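PDB 3RRK: V-type ATPase 116 kDa subunit from Meiothermus ruber, which is subunit I, a homologue of subunit a, of a V-type ATPase, represented by its cytoplasmic N-terminal domain, and probably takes part in ATP-linked proton transport. Local coordinates for residues A[15-29]-A[302-314]. Residues are numbered along the deposited sequence; the frame is centred on the assembly and turned at random.
Sequences EKLIVAGPKRLAREL and EEALGRLRDQIVY
E15 lays its side chain across Y314 at about a right angle, with E15 CG 3.4 Å from Y314 CD2, in a worked example of how a short antiparallel edge strand is fastened to a sheet. E15 OE1 also lies 3.3 Å from V313 CG1. Replacing E15 by alanine would remove CG and the carboxylate, so the Y314 ring would probably lose its neighbour and be freer to turn, and V313 CG1 would lose its contact with OE1. Strand 310-313 borders the four-stranded antiparallel sheet of the proximal lobe, and strand 15-21 separates it from strand 287-293. Four backbone hydrogen bonds join the hydrogen-bonded pairs I18–I312 and A20–D310; the straightest runs from A20 N to D310 O (3.1 Å, 159°). Beside the I18–I312 pair, CD1 of I18 lies 3.9 Å from CG2 of I312, the two side chains pointing the same way on the face covered by helix 224-281. On the other face, L17 CD1 reaches between Q311 CB and V313 CG2. Farther along, R309 bends at chi3, which carries the guanidinium past V19. There V19 CG1 meets the guanidinium edge in plane, 3.4 Å from R309 NE, while R309 NH1 donates a weak hydrogen bond to L305 O.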
loop_
_atom_site.group_PDB
_atom_site.type_symbol
_atom_site.label_atom_id
_atom_site.label_comp_id
_atom_site.label_asym_id
_atom_site.label_seq_id
_atom_site.Cartn_x
_atom_site.Cartn_y
_atom_site.Cartn_z
ATOM N N GLU A 15 -36.318 -26.418 2.902
ATOM C CA GLU A 15 -35.659 -25.207 3.423
ATOM C C GLU A 15 -36.294 -23.898 2.933
ATOM O O GLU A 15 -36.555 -23.732 1.740
ATOM C CB GLU A 15 -34.165 -25.198 3.070
ATOM C CG GLU A 15 -33.337 -26.283 3.731
ATOM C CD GLU A 15 -31.913 -26.327 3.199
ATOM O OE1 GLU A 15 -31.639 -25.661 2.173
ATOM O OE2 GLU A 15 -31.069 -27.025 3.809
ATOM N N LYS A 16 -36.516 -22.967 3.858
ATOM C CA LYS A 16 -37.082 -21.664 3.525
ATOM C C LYS A 16 -36.103 -20.846 2.689
ATOM O O LYS A 16 -34.905 -20.850 2.952
ATOM C CB LYS A 16 -37.471 -20.901 4.797
ATOM C CG LYS A 16 -37.913 -19.459 4.547
ATOM C CD LYS A 16 -38.468 -18.787 5.802
ATOM C CE LYS A 16 -39.858 -19.308 6.145
ATOM N NZ LYS A 16 -40.449 -18.597 7.313
ATOM N N LEU A 17 -36.612 -20.167 1.662
ATOM C CA LEU A 17 -35.791 -19.264 0.862
ATOM C C LEU A 17 -36.294 -17.835 0.990
ATOM O O LEU A 17 -37.494 -17.587 1.004
ATOM C CB LEU A 17 -35.754 -19.667 -0.618
ATOM C CG LEU A 17 -34.988 -18.652 -1.490
ATOM C CD1 LEU A 17 -33.442 -18.884 -1.479
ATOM C CD2 LEU A 17 -35.522 -18.622 -2.913
ATOM N N ILE A 18 -35.372 -16.893 1.099
ATOM C CA ILE A 18 -35.744 -15.501 1.198
ATOM C C ILE A 18 -34.915 -14.748 0.185
ATOM O O ILE A 18 -33.701 -14.885 0.145
ATOM C CB ILE A 18 -35.507 -14.955 2.609
ATOM C CG1 ILE A 18 -36.187 -15.853 3.636
ATOM C CG2 ILE A 18 -36.047 -13.546 2.732
ATOM C CD1 ILE A 18 -35.324 -16.133 4.837
ATOM N N VAL A 19 -35.585 -13.972 -0.654
ATOM C CA VAL A 19 -34.921 -13.300 -1.745
ATOM C C VAL A 19 -35.342 -11.849 -1.788
ATOM O O VAL A 19 -36.501 -11.530 -1.546
ATOM C CB VAL A 19 -35.298 -13.936 -3.078
ATOM C CG1 VAL A 19 -34.449 -13.345 -4.197
ATOM C CG2 VAL A 19 -35.129 -15.437 -3.008
ATOM N N ALA A 20 -34.401 -10.967 -2.101
ATOM C CA ALA A 20 -34.718 -9.562 -2.257
ATOM C C ALA A 20 -34.025 -9.003 -3.499
ATOM O O ALA A 20 -33.009 -9.536 -3.944
ATOM C CB ALA A 20 -34.333 -8.780 -1.004
ATOM N N GLY A 21 -34.590 -7.942 -4.066
ATOM C CA GLY A 21 -33.997 -7.303 -5.220
ATOM C C GLY A 21 -34.582 -5.927 -5.437
ATOM O O GLY A 21 -35.247 -5.373 -4.559
ATOM N N PRO A 22 -34.323 -5.355 -6.612
ATOM C CA PRO A 22 -34.989 -4.103 -6.974
ATOM C C PRO A 22 -36.460 -4.380 -7.215
ATOM O O PRO A 22 -36.813 -5.521 -7.505
ATOM C CB PRO A 22 -34.303 -3.706 -8.286
ATOM C CG PRO A 22 -33.752 -4.996 -8.839
ATOM C CD PRO A 22 -33.400 -5.840 -7.653
ATOM N N LYS A 23 -37.308 -3.367 -7.083
ATOM C CA LYS A 23 -38.720 -3.537 -7.409
ATOM C C LYS A 23 -38.911 -3.824 -8.890
ATOM O O LYS A 23 -39.834 -4.537 -9.264
ATOM C CB LYS A 23 -39.548 -2.320 -6.990
ATOM C CG LYS A 23 -39.781 -2.238 -5.498
ATOM C CD LYS A 23 -41.128 -1.620 -5.177
ATOM C CE LYS A 23 -41.469 -1.817 -3.705
ATOM N NZ LYS A 23 -42.820 -1.288 -3.370
ATOM N N ARG A 24 -38.032 -3.276 -9.724
ATOM C CA ARG A 24 -38.091 -3.502 -11.164
ATOM C C ARG A 24 -38.240 -4.981 -11.457
ATOM O O ARG A 24 -38.917 -5.366 -12.409
ATOM C CB ARG A 24 -36.812 -3.036 -11.853
ATOM C CG ARG A 24 -36.314 -1.659 -11.486
ATOM C CD ARG A 24 -35.049 -1.322 -12.287
ATOM N NE ARG A 24 -33.937 -2.234 -12.006
ATOM C CZ ARG A 24 -33.319 -2.982 -12.919
ATOM N NH1 ARG A 24 -33.694 -2.936 -14.191
ATOM N NH2 ARG A 24 -32.318 -3.778 -12.560
ATOM N N LEU A 25 -37.590 -5.809 -10.643
ATOM C CA LEU A 25 -37.530 -7.239 -10.915
ATOM C C LEU A 25 -38.496 -8.056 -10.080
ATOM O O LEU A 25 -38.359 -9.275 -9.988
ATOM C CB LEU A 25 -36.113 -7.773 -10.708
ATOM C CG LEU A 25 -35.119 -7.559 -11.848
ATOM C CD1 LEU A 25 -34.759 -6.085 -12.019
ATOM C CD2 LEU A 25 -33.882 -8.397 -11.596
ATOM N N ALA A 26 -39.471 -7.397 -9.468
ATOM C CA ALA A 26 -40.459 -8.124 -8.681
ATOM C C ALA A 26 -41.021 -9.301 -9.480
ATOM O O ALA A 26 -41.114 -10.419 -8.964
ATOM C CB ALA A 26 -41.566 -7.200 -8.229
ATOM N N ARG A 27 -41.352 -9.038 -10.746
ATOM C CA ARG A 27 -42.027 -10.007 -11.614
ATOM C C ARG A 27 -41.114 -11.060 -12.238
ATOM O O ARG A 27 -41.465 -12.240 -12.290
ATOM C CB ARG A 27 -42.798 -9.293 -12.737
ATOM C CG ARG A 27 -44.074 -8.584 -12.311
ATOM C CD ARG A 27 -44.588 -7.712 -13.437
ATOM N NE ARG A 27 -43.491 -6.986 -14.072
ATOM C CZ ARG A 27 -43.640 -6.074 -15.026
ATOM N NH1 ARG A 27 -44.856 -5.763 -15.466
ATOM N NH2 ARG A 27 -42.568 -5.470 -15.535
ATOM N N GLU A 28 -39.970 -10.623 -12.754
ATOM C CA GLU A 28 -39.009 -11.525 -13.378
ATOM C C GLU A 28 -38.381 -12.407 -12.306
ATOM O O GLU A 28 -37.979 -13.544 -12.565
ATOM C CB GLU A 28 -37.923 -10.726 -14.104
ATOM C CG GLU A 28 -38.450 -9.754 -15.157
ATOM C CD GLU A 28 -39.201 -8.561 -14.568
ATOM O OE1 GLU A 28 -38.872 -8.145 -13.435
ATOM O OE2 GLU A 28 -40.121 -8.040 -15.245
ATOM N N LEU A 29 -38.300 -11.857 -11.097
ATOM C CA LEU A 29 -37.814 -12.584 -9.935
ATOM C C LEU A 29 -38.797 -13.686 -9.580
ATOM O O LEU A 29 -38.445 -14.873 -9.589
ATOM C CB LEU A 29 -37.662 -11.624 -8.758
ATOM C CG LEU A 29 -36.956 -12.112 -7.495
ATOM C CD1 LEU A 29 -35.733 -12.936 -7.874
ATOM C CD2 LEU A 29 -36.592 -10.924 -6.589
ATOM N N GLU A 302 -30.072 -21.482 -7.515
ATOM C CA GLU A 302 -28.887 -20.625 -7.450
ATOM C C GLU A 302 -28.311 -20.358 -8.836
ATOM O O GLU A 302 -27.485 -19.461 -9.013
ATOM C CB GLU A 302 -27.810 -21.216 -6.536
ATOM C CG GLU A 302 -27.373 -22.614 -6.909
ATOM C CD GLU A 302 -28.296 -23.669 -6.347
ATOM O OE1 GLU A 302 -29.127 -23.322 -5.481
ATOM O OE2 GLU A 302 -28.190 -24.840 -6.765
ATOM N N GLU A 303 -28.757 -21.140 -9.815
ATOM C CA GLU A 303 -28.321 -20.961 -11.195
ATOM C C GLU A 303 -28.928 -19.707 -11.819
ATOM O O GLU A 303 -28.264 -18.996 -12.576
ATOM C CB GLU A 303 -28.686 -22.180 -12.039
ATOM C CG GLU A 303 -28.188 -22.096 -13.471
ATOM C CD GLU A 303 -28.971 -22.987 -14.413
ATOM O OE1 GLU A 303 -30.115 -23.359 -14.070
ATOM O OE2 GLU A 303 -28.441 -23.313 -15.497
ATOM N N ALA A 304 -30.194 -19.444 -11.510
ATOM C CA ALA A 304 -30.839 -18.217 -11.955
ATOM C C ALA A 304 -30.309 -17.052 -11.124
ATOM O O ALA A 304 -31.055 -16.145 -10.752
ATOM C CB ALA A 304 -32.321 -18.337 -11.810
ATOM N N LEU A 305 -29.002 -17.089 -10.866
ATOM C CA LEU A 305 -28.311 -16.194 -9.938
ATOM C C LEU A 305 -28.651 -14.707 -10.049
ATOM O O LEU A 305 -28.626 -13.996 -9.046
ATOM C CB LEU A 305 -26.798 -16.386 -10.068
ATOM C CG LEU A 305 -26.211 -16.149 -11.460
ATOM C CD1 LEU A 305 -26.080 -14.659 -11.758
ATOM C CD2 LEU A 305 -24.859 -16.837 -11.583
ATOM N N GLY A 306 -28.938 -14.231 -11.257
ATOM C CA GLY A 306 -29.291 -12.834 -11.454
ATOM C C GLY A 306 -28.149 -11.843 -11.269
ATOM O O GLY A 306 -27.817 -11.111 -12.199
ATOM N N ARG A 307 -27.568 -11.816 -10.068
ATOM C CA ARG A 307 -26.452 -10.923 -9.714
ATOM C C ARG A 307 -26.900 -9.598 -9.077
ATOM O O ARG A 307 -26.131 -8.990 -8.324
ATOM C CB ARG A 307 -25.538 -10.654 -10.916
ATOM C CG ARG A 307 -24.274 -9.864 -10.585
ATOM C CD ARG A 307 -23.558 -9.358 -11.847
ATOM N NE ARG A 307 -23.321 -10.414 -12.833
ATOM C CZ ARG A 307 -22.657 -10.245 -13.975
ATOM N NH1 ARG A 307 -22.150 -9.059 -14.285
ATOM N NH2 ARG A 307 -22.496 -11.264 -14.808
ATOM N N LEU A 308 -28.132 -9.166 -9.382
ATOM C CA LEU A 308 -28.720 -7.922 -8.837
ATOM C C LEU A 308 -29.507 -8.155 -7.537
ATOM O O LEU A 308 -30.049 -7.215 -6.937
ATOM C CB LEU A 308 -29.668 -7.255 -9.852
ATOM C CG LEU A 308 -29.255 -6.865 -11.273
ATOM C CD1 LEU A 308 -29.379 -8.047 -12.238
ATOM C CD2 LEU A 308 -30.107 -5.699 -11.757
ATOM N N ARG A 309 -29.563 -9.418 -7.124
ATOM C CA ARG A 309 -30.421 -9.871 -6.044
ATOM C C ARG A 309 -29.581 -10.638 -5.047
ATOM O O ARG A 309 -28.500 -11.124 -5.380
ATOM C CB ARG A 309 -31.441 -10.849 -6.606
ATOM C CG ARG A 309 -30.752 -12.075 -7.190
ATOM C CD ARG A 309 -31.722 -13.146 -7.645
ATOM N NE ARG A 309 -32.131 -14.043 -6.564
ATOM C CZ ARG A 309 -31.720 -15.304 -6.425
ATOM N NH1 ARG A 309 -30.875 -15.842 -7.299
ATOM N NH2 ARG A 309 -32.161 -16.034 -5.408
ATOM N N ASP A 310 -30.083 -10.770 -3.829
ATOM C CA ASP A 310 -29.450 -11.664 -2.868
ATOM C C ASP A 310 -30.464 -12.543 -2.149
ATOM O O ASP A 310 -31.528 -12.093 -1.737
ATOM C CB ASP A 310 -28.559 -10.906 -1.876
ATOM C CG ASP A 310 -29.127 -9.556 -1.486
ATOM O OD1 ASP A 310 -30.071 -9.505 -0.666
ATOM O OD2 ASP A 310 -28.612 -8.540 -1.995
ATOM N N GLN A 311 -30.121 -13.814 -2.023
ATOM C CA GLN A 311 -30.986 -14.768 -1.372
ATOM C C GLN A 311 -30.393 -15.136 -0.023
ATOM O O GLN A 311 -29.329 -14.646 0.345
ATOM C CB GLN A 311 -31.112 -16.024 -2.240
ATOM C CG GLN A 311 -29.995 -17.062 -2.040
ATOM C CD GLN A 311 -28.784 -16.833 -2.942
ATOM O OE1 GLN A 311 -28.647 -15.779 -3.574
ATOM N NE2 GLN A 311 -27.902 -17.831 -3.013
ATOM N N ILE A 312 -31.106 -15.973 0.720
ATOM C CA ILE A 312 -30.511 -16.782 1.781
ATOM C C ILE A 312 -31.341 -18.046 1.937
ATOM O O ILE A 312 -32.515 -17.989 2.324
ATOM C CB ILE A 312 -30.354 -16.052 3.158
ATOM C CG1 ILE A 312 -29.765 -17.014 4.195
ATOM C CG2 ILE A 312 -31.674 -15.503 3.664
ATOM C CD1 ILE A 312 -29.782 -16.495 5.623
ATOM N N VAL A 313 -30.739 -19.182 1.597
ATOM C CA VAL A 313 -31.414 -20.462 1.749
ATOM C C VAL A 313 -31.457 -20.831 3.233
ATOM O O VAL A 313 -30.638 -20.361 4.025
ATOM C CB VAL A 313 -30.759 -21.580 0.900
ATOM C CG1 VAL A 313 -31.743 -22.736 0.692
ATOM C CG2 VAL A 313 -30.321 -21.036 -0.458
ATOM N N TYR A 314 -32.437 -21.647 3.605
ATOM C CA TYR A 314 -32.653 -22.013 4.999
ATOM C C TYR A 314 -32.405 -20.828 5.934
ATOM O O TYR A 314 -33.286 -19.995 6.156
ATOM C CB TYR A 314 -31.758 -23.193 5.382
ATOM C CG TYR A 314 -32.292 -23.983 6.546
ATOM C CD1 TYR A 314 -33.104 -23.381 7.496
ATOM C CD2 TYR A 314 -32.002 -25.333 6.688
ATOM C CE1 TYR A 314 -33.602 -24.092 8.560
ATOM C CE2 TYR A 314 -32.499 -26.059 7.750
ATOM C CZ TYR A 314 -33.299 -25.431 8.684
ATOM O OH TYR A 314 -33.800 -26.141 9.749
#